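Local coordinates for protein inositol-1,4,5-trisphosphate 5-phosphatase 1 (Schizosaccharomyces pombe, PDB 1I9Z) that removes the 5-phosphate from soluble and lipid inositol phosphates, including phosphatidylinositol 4,5-bisphosphate, through the inositol polyphosphate 5-phosphatase domain described here, at residues A55-V60 with L115-K120; N129-V134 with L188-G193; D154-G159 with I317-R322. One frame throughout, in Å; residues are numbered along the deposited sequence.

Interaction 1: A55-V60 with L115-K120; sequences ADIYVV and LMIFCK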
loop_
_atom_site.group_PDB
_atom_site.type_symbol
_atom_site.label_atom_id
_atom_site.label_comp_id
_atom_site.label_asym_id
_atom_site.label_seq_id
_atom_site.Cartn_x
_atom_site.Cartn_y
_atom_site.Cartn_z
ATOM N N ALA A 55 -10.080 -4.581 -10.514
ATOM C CA ALA A 55 -8.664 -4.290 -10.664
ATOM C C ALA A 55 -7.876 -5.505 -11.136
ATOM O O ALA A 55 -8.352 -6.633 -11.026
ATOM C CB ALA A 55 -8.074 -3.821 -9.301
ATOM N N ASP A 56 -6.652 -5.267 -11.570
ATOM C CA ASP A 56 -5.765 -6.371 -11.951
ATOM C C ASP A 56 -5.162 -7.011 -10.696
ATOM O O ASP A 56 -4.948 -8.224 -10.630
ATOM C CB ASP A 56 -4.661 -5.824 -12.831
ATOM C CG ASP A 56 -5.237 -5.286 -14.159
ATOM O OD1 ASP A 56 -5.980 -6.057 -14.785
ATOM O OD2 ASP A 56 -4.970 -4.145 -14.546
ATOM N N ILE A 57 -4.902 -6.170 -9.694
ATOM C CA ILE A 57 -4.259 -6.636 -8.473
ATOM C C ILE A 57 -5.025 -6.063 -7.296
ATOM O O ILE A 57 -5.297 -4.868 -7.297
ATOM C CB ILE A 57 -2.786 -6.125 -8.416
ATOM C CG1 ILE A 57 -2.053 -6.590 -9.675
ATOM C CG2 ILE A 57 -2.057 -6.659 -7.165
ATOM C CD1 ILE A 57 -0.605 -6.098 -9.784
ATOM N N TYR A 58 -5.414 -6.946 -6.356
ATOM C CA TYR A 58 -6.021 -6.530 -5.107
ATOM C C TYR A 58 -5.012 -6.753 -3.967
ATOM O O TYR A 58 -4.499 -7.898 -3.767
ATOM C CB TYR A 58 -7.286 -7.316 -4.776
ATOM C CG TYR A 58 -8.452 -6.881 -5.565
ATOM C CD1 TYR A 58 -8.600 -7.317 -6.866
ATOM C CD2 TYR A 58 -9.400 -5.977 -5.029
ATOM C CE1 TYR A 58 -9.639 -6.861 -7.666
ATOM C CE2 TYR A 58 -10.497 -5.521 -5.839
ATOM C CZ TYR A 58 -10.570 -5.969 -7.161
ATOM O OH TYR A 58 -11.516 -5.506 -8.040
ATOM N N VAL A 59 -4.728 -5.679 -3.208
ATOM C CA VAL A 59 -3.774 -5.781 -2.100
ATOM C C VAL A 59 -4.611 -5.491 -0.865
ATOM O O VAL A 59 -5.132 -4.399 -0.681
ATOM C CB VAL A 59 -2.577 -4.737 -2.277
ATOM C CG1 VAL A 59 -1.654 -4.777 -0.988
ATOM C CG2 VAL A 59 -1.777 -5.083 -3.572
ATOM N N VAL A 60 -4.771 -6.497 -0.003
ATOM C CA VAL A 60 -5.593 -6.381 1.186
ATOM C C VAL A 60 -4.798 -6.568 2.471
ATOM O O VAL A 60 -4.129 -7.597 2.660
ATOM C CB VAL A 60 -6.722 -7.459 1.155
ATOM C CG1 VAL A 60 -7.732 -7.231 2.316
ATOM C CG2 VAL A 60 -7.446 -7.442 -0.248
ATOM N N LEU A 115 -1.206 -9.430 5.337
ATOM C CA LEU A 115 -1.218 -8.828 4.002
ATOM C C LEU A 115 -1.440 -9.969 3.017
ATOM O O LEU A 115 -0.795 -11.020 3.105
ATOM C CB LEU A 115 0.168 -8.155 3.683
ATOM C CG LEU A 115 0.216 -7.419 2.338
ATOM C CD1 LEU A 115 -0.773 -6.158 2.389
ATOM C CD2 LEU A 115 1.717 -6.983 2.048
ATOM N N MET A 116 -2.387 -9.801 2.110
ATOM C CA MET A 116 -2.590 -10.844 1.128
ATOM C C MET A 116 -2.787 -10.161 -0.208
ATOM O O MET A 116 -3.485 -9.104 -0.307
ATOM C CB MET A 116 -3.811 -11.714 1.508
ATOM C CG MET A 116 -5.054 -10.902 1.720
ATOM S SD MET A 116 -6.438 -11.947 2.484
ATOM C CE MET A 116 -5.932 -12.194 4.049
ATOM N N ILE A 117 -2.187 -10.747 -1.249
ATOM C CA ILE A 117 -2.248 -10.129 -2.568
ATOM C C ILE A 117 -2.838 -11.120 -3.593
ATOM O O ILE A 117 -2.411 -12.294 -3.653
ATOM C CB ILE A 117 -0.813 -9.675 -2.985
ATOM C CG1 ILE A 117 -0.314 -8.553 -2.029
ATOM C CG2 ILE A 117 -0.873 -9.124 -4.485
ATOM C CD1 ILE A 117 1.037 -7.933 -2.468
ATOM N N PHE A 118 -3.882 -10.661 -4.304
ATOM C CA PHE A 118 -4.533 -11.452 -5.345
ATOM C C PHE A 118 -4.359 -10.783 -6.706
ATOM O O PHE A 118 -4.312 -9.549 -6.790
ATOM C CB PHE A 118 -6.019 -11.571 -5.068
ATOM C CG PHE A 118 -6.340 -12.238 -3.774
ATOM C CD1 PHE A 118 -6.392 -11.506 -2.584
ATOM C CD2 PHE A 118 -6.626 -13.604 -3.748
ATOM C CE1 PHE A 118 -6.725 -12.147 -1.392
ATOM C CE2 PHE A 118 -6.961 -14.231 -2.543
ATOM C CZ PHE A 118 -7.002 -13.496 -1.392
ATOM N N CYS A 119 -4.245 -11.543 -7.784
ATOM C CA CYS A 119 -4.172 -10.895 -9.110
ATOM C C CYS A 119 -4.988 -11.735 -10.071
ATOM O O CYS A 119 -5.346 -12.907 -9.763
ATOM C CB CYS A 119 -2.728 -10.797 -9.618
ATOM S SG CYS A 119 -1.847 -12.379 -9.697
ATOM N N LYS A 120 -5.306 -11.137 -11.215
ATOM C CA LYS A 120 -6.024 -11.885 -12.239
ATOM C C LYS A 120 -5.075 -13.014 -12.679
ATOM O O LYS A 120 -3.853 -12.821 -12.718
ATOM C CB LYS A 120 -6.296 -10.985 -13.421
ATOM C CG LYS A 120 -7.368 -9.962 -13.185
ATOM C CD LYS A 120 -7.353 -8.953 -14.375
ATOM C CE LYS A 120 -8.564 -8.005 -14.377
ATOM N NZ LYS A 120 -8.378 -7.029 -15.557
#
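Asp56 sets its CG beside the backbone N (chi1 -65°) and thereby carries its carboxylate across to Lys120, whose chain, extended beyond CG, passes Ala55 O until NZ meets OD1 at 2.7 Å. This salt bridge ends an antiparallel strand pair, 57-60 with 115-120, inside the six-stranded sheet of a DNase I-like sandwich, and illustrates how an ionic contact can extend a backbone ladder. NZ arrives nearly head-on to the C-O bond, while OD2 takes the backbone N of Lys26 on the next strand, so both carboxylate oxygens are held and the group's rotation is fixed. A second grip on the same pair comes from Lys120 N, 3.0 Å from Asp56 O.

Further along, Tyr58 with Phe118 and Val60 with Met116 are hydrogen-bonded pairs, each joined by two backbone bonds; the straightest runs from Val60 N to Met116 O (2.9 Å, 173°). Side chains alternate between the faces. Ile57, Val59, Ile117 and Cys119 share one, where CG2 of Ile57 touches CG2 of Ile117 at 3.8 Å, and Leu115, its CG trans to N (chi1 -176°), lays CD1 against Val59 CG1 at 3.8 Å. Ile57, Leu115 and Ile117 then pack on strand 147-155 of the other sheet.

On the opposite face, Met116 and Phe118 lie under helix 78-94, and Met116 CG rests 3.9 Å from Val60 CB. The Tyr58 ring leads away from Phe118 to meet Phe28, and its OH accepts a hydrogen bond from Ala55 N at 3.0 Å.

Interaction 2: N129-V134 with L188-G193; sequences NVEGTV and LRFRRG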
loop_
_atom_site.group_PDB
_atom_site.type_symbol
_atom_site.label_atom_id
_atom_site.label_comp_id
_atom_site.label_asym_id
_atom_site.label_seq_id
_atom_site.Cartn_x
_atom_site.Cartn_y
_atom_site.Cartn_z
ATOM N N ASN A 129 9.803 -12.801 -8.999
ATOM C CA ASN A 129 10.590 -12.408 -7.823
ATOM C C ASN A 129 9.731 -11.926 -6.631
ATOM O O ASN A 129 10.054 -10.906 -5.945
ATOM C CB ASN A 129 11.584 -11.311 -8.227
ATOM C CG ASN A 129 12.366 -11.686 -9.501
ATOM O OD1 ASN A 129 12.892 -12.790 -9.574
ATOM N ND2 ASN A 129 12.418 -10.776 -10.504
ATOM N N VAL A 130 8.661 -12.671 -6.354
ATOM C CA VAL A 130 7.819 -12.339 -5.239
ATOM C C VAL A 130 8.561 -12.685 -3.940
ATOM O O VAL A 130 9.032 -13.832 -3.763
ATOM C CB VAL A 130 6.509 -13.147 -5.267
ATOM C CG1 VAL A 130 5.676 -12.774 -4.093
ATOM C CG2 VAL A 130 5.727 -12.941 -6.595
ATOM N N GLU A 131 8.654 -11.706 -3.017
ATOM C CA GLU A 131 9.313 -11.905 -1.746
ATOM C C GLU A 131 8.486 -11.328 -0.639
ATOM O O GLU A 131 7.706 -10.381 -0.873
ATOM C CB GLU A 131 10.707 -11.259 -1.729
ATOM C CG GLU A 131 11.585 -11.859 -2.867
ATOM C CD GLU A 131 12.948 -11.169 -3.049
ATOM O OE1 GLU A 131 13.253 -10.226 -2.329
ATOM O OE2 GLU A 131 13.697 -11.565 -3.954
ATOM N N GLY A 132 8.606 -11.892 0.558
ATOM C CA GLY A 132 7.844 -11.317 1.654
ATOM C C GLY A 132 8.659 -11.263 2.915
ATOM O O GLY A 132 9.642 -12.029 3.063
ATOM N N THR A 133 8.270 -10.362 3.826
ATOM C CA THR A 133 8.944 -10.319 5.117
ATOM C C THR A 133 8.063 -9.599 6.152
ATOM O O THR A 133 6.948 -9.126 5.832
ATOM C CB THR A 133 10.334 -9.642 4.993
ATOM O OG1 THR A 133 11.081 -9.860 6.201
ATOM C CG2 THR A 133 10.175 -8.137 4.735
ATOM N N VAL A 134 8.499 -9.565 7.400
ATOM C CA VAL A 134 7.697 -8.881 8.418
ATOM C C VAL A 134 8.686 -8.178 9.334
ATOM O O VAL A 134 9.883 -8.529 9.334
ATOM C CB VAL A 134 6.903 -9.899 9.322
ATOM C CG1 VAL A 134 5.946 -10.702 8.442
ATOM C CG2 VAL A 134 7.892 -10.799 10.166
ATOM N N LEU A 188 12.737 -3.736 7.702
ATOM C CA LEU A 188 12.139 -4.657 6.749
ATOM C C LEU A 188 13.179 -4.978 5.667
ATOM O O LEU A 188 13.718 -4.068 5.011
ATOM C CB LEU A 188 10.916 -3.987 6.145
ATOM C CG LEU A 188 9.453 -4.410 6.046
ATOM C CD1 LEU A 188 8.972 -5.435 7.114
ATOM C CD2 LEU A 188 8.649 -3.112 6.023
ATOM N N ARG A 189 13.491 -6.248 5.492
ATOM C CA ARG A 189 14.471 -6.620 4.475
ATOM C C ARG A 189 13.989 -7.878 3.817
ATOM O O ARG A 189 13.604 -8.801 4.515
ATOM C CB ARG A 189 15.801 -6.917 5.131
ATOM C CG ARG A 189 16.495 -5.644 5.564
ATOM C CD ARG A 189 17.246 -5.086 4.366
ATOM N NE ARG A 189 18.075 -3.960 4.781
ATOM C CZ ARG A 189 17.574 -2.774 5.097
ATOM N NH1 ARG A 189 16.268 -2.565 5.024
ATOM N NH2 ARG A 189 18.370 -1.811 5.520
ATOM N N PHE A 190 13.981 -7.897 2.489
ATOM C CA PHE A 190 13.531 -9.112 1.788
ATOM C C PHE A 190 14.756 -9.983 1.514
ATOM O O PHE A 190 15.684 -9.936 2.296
ATOM C CB PHE A 190 12.838 -8.753 0.505
ATOM C CG PHE A 190 11.615 -7.870 0.692
ATOM C CD1 PHE A 190 11.731 -6.503 0.529
ATOM C CD2 PHE A 190 10.370 -8.406 0.937
ATOM C CE1 PHE A 190 10.594 -5.648 0.579
ATOM C CE2 PHE A 190 9.235 -7.577 1.000
ATOM C CZ PHE A 190 9.374 -6.184 0.807
ATOM N N ARG A 191 14.795 -10.764 0.450
ATOM C CA ARG A 191 16.005 -11.585 0.203
ATOM C C ARG A 191 17.256 -10.760 -0.107
ATOM O O ARG A 191 17.184 -9.678 -0.743
ATOM C CB ARG A 191 15.764 -12.534 -0.962
ATOM C CG ARG A 191 14.513 -13.375 -0.694
ATOM C CD ARG A 191 14.302 -14.499 -1.731
ATOM N NE ARG A 191 15.353 -15.525 -1.722
ATOM C CZ ARG A 191 15.584 -16.378 -2.729
ATOM N NH1 ARG A 191 14.848 -16.324 -3.828
ATOM N NH2 ARG A 191 16.547 -17.298 -2.635
ATOM N N ARG A 192 18.402 -11.264 0.333
ATOM C CA ARG A 192 19.664 -10.578 0.027
ATOM C C ARG A 192 19.685 -9.106 0.438
ATOM O O ARG A 192 20.264 -8.264 -0.279
ATOM C CB ARG A 192 19.956 -10.647 -1.468
ATOM C CG ARG A 192 19.749 -12.040 -2.066
ATOM C CD ARG A 192 19.908 -12.058 -3.572
ATOM N NE ARG A 192 21.299 -11.847 -3.974
ATOM C CZ ARG A 192 21.694 -10.941 -4.871
ATOM N NH1 ARG A 192 20.792 -10.150 -5.459
ATOM N NH2 ARG A 192 22.986 -10.847 -5.195
ATOM N N GLY A 193 19.069 -8.800 1.583
ATOM C CA GLY A 193 19.077 -7.427 2.065
ATOM C C GLY A 193 18.311 -6.397 1.259
ATOM O O GLY A 193 18.493 -5.226 1.493
HETATM O O HOH W 1 13.273 -13.719 -5.232
HETATM O O HOH W 2 12.550 -8.002 7.738
#
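Glu131 reaches from a sheet-edge strand into the loop 188-193 and shows how one acidic side chain can serve as both packing and polar surface. Its CB lies 3.9 Å from CD2 of Phe190. CG, set beside the backbone N (chi1 -59°), begins an extended chain that crosses the Arg191 side chain at about a right angle and touches its CG and CD. The carboxylate carbon CD then rests 3.6 Å from Arg191 CG. At the tip, OE1 accepts a bond from Arg191 N at 3.2 Å; the N-H comes from well above the carboxylate plane, whereas the stronger partner of this oxygen is Arg194, whose NE forms a salt bridge with it. OE2 receives a hydrogen bond from a water at 2.5 Å, and that water has a weak link to Arg191 NH1. With an alanine in place of Glu131, Arg194 would probably lose its ionic mate and Arg191 both the acceptor for its N and the packing against its CG and CD.

Two residues on, Thr133 places CG2 over one face of the Phe190 ring, a CH-pi contact 4.1 Å from the centroid, and the same methyl touches CD1 of Leu188. Arg189 N donates to a second water at 3.0 Å, and the same water lies 2.8 Å from Thr133 OG1.

The loop follows helix 174-187 and lies across the outer face of the five-stranded sheet: Phe190 spans from edge strand 127-136 over Ala150 and Arg152 of strand 147-155 to Cys161 of strand 158-166, where Leu188 meets Ile163. From the reverse side of the edge strand, Val130 and Val134 pack on strand 102-110 of the other sheet.

Interaction 3: D154-G159 with I317-R322; sequences DYEDTG and IVKVDR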
loop_
_atom_site.group_PDB
_atom_site.type_symbol
_atom_site.label_atom_id
_atom_site.label_comp_id
_atom_site.label_asym_id
_atom_site.label_seq_id
_atom_site.Cartn_x
_atom_site.Cartn_y
_atom_site.Cartn_z
ATOM N N ASP A 154 8.055 -8.093 -9.012
ATOM C CA ASP A 154 8.272 -7.302 -10.219
ATOM C C ASP A 154 7.104 -7.661 -11.105
ATOM O O ASP A 154 6.662 -8.826 -11.113
ATOM C CB ASP A 154 9.592 -7.695 -10.890
ATOM C CG ASP A 154 10.739 -7.315 -10.078
ATOM O OD1 ASP A 154 10.819 -6.121 -9.752
ATOM O OD2 ASP A 154 11.571 -8.164 -9.718
ATOM N N TYR A 155 6.565 -6.654 -11.795
ATOM C CA TYR A 155 5.499 -6.845 -12.779
ATOM C C TYR A 155 6.251 -6.427 -14.069
ATOM O O TYR A 155 6.537 -5.238 -14.328
ATOM C CB TYR A 155 4.270 -6.001 -12.485
ATOM C CG TYR A 155 3.105 -6.375 -13.375
ATOM C CD1 TYR A 155 1.947 -6.937 -12.832
ATOM C CD2 TYR A 155 3.152 -6.163 -14.762
ATOM C CE1 TYR A 155 0.877 -7.271 -13.613
ATOM C CE2 TYR A 155 2.058 -6.507 -15.583
ATOM C CZ TYR A 155 0.935 -7.062 -14.996
ATOM O OH TYR A 155 -0.138 -7.440 -15.744
ATOM N N GLU A 156 6.570 -7.449 -14.866
ATOM C CA GLU A 156 7.450 -7.256 -16.018
ATOM C C GLU A 156 8.720 -6.630 -15.418
ATOM O O GLU A 156 9.255 -7.176 -14.453
ATOM C CB GLU A 156 6.798 -6.379 -17.092
ATOM C CG GLU A 156 5.602 -7.030 -17.781
ATOM C CD GLU A 156 5.871 -8.367 -18.533
ATOM O OE1 GLU A 156 7.015 -8.792 -18.751
ATOM O OE2 GLU A 156 4.877 -9.009 -18.897
ATOM N N ASP A 157 9.208 -5.491 -15.929
ATOM C CA ASP A 157 10.424 -4.939 -15.361
ATOM C C ASP A 157 10.191 -3.775 -14.391
ATOM O O ASP A 157 11.077 -2.941 -14.181
ATOM C CB ASP A 157 11.376 -4.485 -16.469
ATOM C CG ASP A 157 11.839 -5.651 -17.352
ATOM O OD1 ASP A 157 11.180 -5.977 -18.338
ATOM O OD2 ASP A 157 12.862 -6.256 -17.021
ATOM N N THR A 158 9.009 -3.715 -13.801
ATOM C CA THR A 158 8.707 -2.636 -12.868
ATOM C C THR A 158 8.598 -3.255 -11.472
ATOM O O THR A 158 7.882 -4.244 -11.339
ATOM C CB THR A 158 7.362 -1.987 -13.266
ATOM O OG1 THR A 158 7.518 -1.336 -14.558
ATOM C CG2 THR A 158 6.956 -0.940 -12.204
ATOM N N GLY A 159 9.251 -2.671 -10.457
ATOM C CA GLY A 159 9.219 -3.238 -9.096
ATOM C C GLY A 159 8.181 -2.607 -8.168
ATOM O O GLY A 159 8.110 -1.376 -8.108
ATOM N N ILE A 317 3.567 0.159 -16.144
ATOM C CA ILE A 317 4.488 -0.975 -16.171
ATOM C C ILE A 317 5.316 -0.953 -17.452
ATOM O O ILE A 317 4.815 -0.554 -18.488
ATOM C CB ILE A 317 3.627 -2.330 -16.104
ATOM C CG1 ILE A 317 3.653 -2.836 -14.672
ATOM C CG2 ILE A 317 4.108 -3.456 -17.100
ATOM C CD1 ILE A 317 3.486 -1.789 -13.694
ATOM N N VAL A 318 6.564 -1.379 -17.365
ATOM C CA VAL A 318 7.403 -1.433 -18.566
ATOM C C VAL A 318 7.964 -2.823 -18.771
ATOM O O VAL A 318 8.443 -3.443 -17.835
ATOM C CB VAL A 318 8.594 -0.466 -18.475
ATOM C CG1 VAL A 318 9.375 -0.440 -19.811
ATOM C CG2 VAL A 318 8.073 0.925 -18.110
ATOM N N LYS A 319 7.909 -3.307 -20.004
ATOM C CA LYS A 319 8.487 -4.593 -20.310
ATOM C C LYS A 319 9.610 -4.287 -21.323
ATOM O O LYS A 319 9.349 -3.796 -22.432
ATOM C CB LYS A 319 7.440 -5.516 -20.918
ATOM C CG LYS A 319 8.039 -6.850 -21.343
ATOM C CD LYS A 319 6.961 -7.700 -22.016
ATOM C CE LYS A 319 7.476 -9.053 -22.528
ATOM N NZ LYS A 319 6.308 -9.869 -22.998
ATOM N N VAL A 320 10.840 -4.570 -20.919
ATOM C CA VAL A 320 12.029 -4.304 -21.719
ATOM C C VAL A 320 12.566 -5.559 -22.406
ATOM O O VAL A 320 12.757 -6.566 -21.756
ATOM C CB VAL A 320 13.167 -3.762 -20.832
ATOM C CG1 VAL A 320 14.395 -3.419 -21.694
ATOM C CG2 VAL A 320 12.692 -2.510 -20.058
ATOM N N ASP A 321 12.789 -5.493 -23.721
ATOM C CA ASP A 321 13.385 -6.617 -24.476
ATOM C C ASP A 321 14.890 -6.399 -24.204
ATOM O O ASP A 321 15.518 -5.565 -24.852
ATOM C CB ASP A 321 13.076 -6.446 -25.964
ATOM C CG ASP A 321 13.596 -7.601 -26.812
ATOM O OD1 ASP A 321 14.679 -8.142 -26.499
ATOM O OD2 ASP A 321 12.902 -7.946 -27.793
ATOM N N ARG A 322 15.454 -7.103 -23.225
ATOM C CA ARG A 322 16.858 -6.908 -22.847
ATOM C C ARG A 322 17.850 -7.245 -23.947
ATOM O O ARG A 322 18.894 -6.594 -24.089
ATOM C CB ARG A 322 17.207 -7.735 -21.605
ATOM C CG ARG A 322 16.399 -7.411 -20.386
ATOM C CD ARG A 322 16.759 -6.047 -19.818
ATOM N NE ARG A 322 15.901 -5.696 -18.681
ATOM C CZ ARG A 322 15.950 -4.531 -18.020
ATOM N NH1 ARG A 322 16.821 -3.579 -18.367
ATOM N NH2 ARG A 322 15.114 -4.309 -16.997
HETATM O O HOH W 3 4.803 -10.815 -20.783
#
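Ile317 meets the hairpin 154-159 with its CG1-CD1 branch: CG1 presses on Tyr155 CD2 at 3.4 Å, the two side chains crossing at roughly a right angle, while the terminal CD1 lies 3.9 Å from Thr158 CG2. Val318 turns both its backbone N and its O to the hairpin. Its N donates to Thr158 OG1 (3.0 Å), a hydroxyl that chi1 of -66° sets beside the threonine's own N, and its O accepts from Asp157 N at 2.9 Å. Next, the extended chain of Lys319 crosses Glu156 at a slant, Lys319 CG 3.4 Å from Glu156 OE1; the charged ends stay too far apart for a salt bridge, yet a water joins NZ to OE2, which Ser126 OG also binds. Val320 N gives a nearly straight bond (174°) to Asp157 OD1, from above the carboxylate plane. Asp321 is the N-cap of helix 322-343. In that helix's first turn Arg322 sends NH2 to Asp157 OD2 at 3.0 Å, a salt bridge with the flat groups steeply inclined and Val320 CB over one guanidinium face. Asp157 thus binds a strand with one oxygen and a helix start with the other.

The partner is a two-residue beta hairpin, closed by a type II' turn from Tyr155 to Thr158. The contact ties this turn in one sheet to the end of strand 309-320 in the other, at one end of the two-sheet sandwich of the DNase I-like fold.

From the N terminus, interaction 1 comes first: 55-60 waits for 115-120, closing a loop that holds helix 78-94 and strand 102-110 and pairing two neighbouring strands of the six-stranded sheet. It is complete before the others begin. Strand 127-136 then opens interaction 2, and 154-159 opens interaction 3 before 188-193 closes the second, so these two cross; interaction 3 closes last, at 317-322, after a span of 157 residues. Interaction 2 fastens a post-helix loop to the five-stranded sheet, whereas interaction 3 ties that sheet to the other. They meet where Asn129 ND2 probably bonds Asp154 OD2, while Ile57 packs on Tyr155 between interactions 1 and 3.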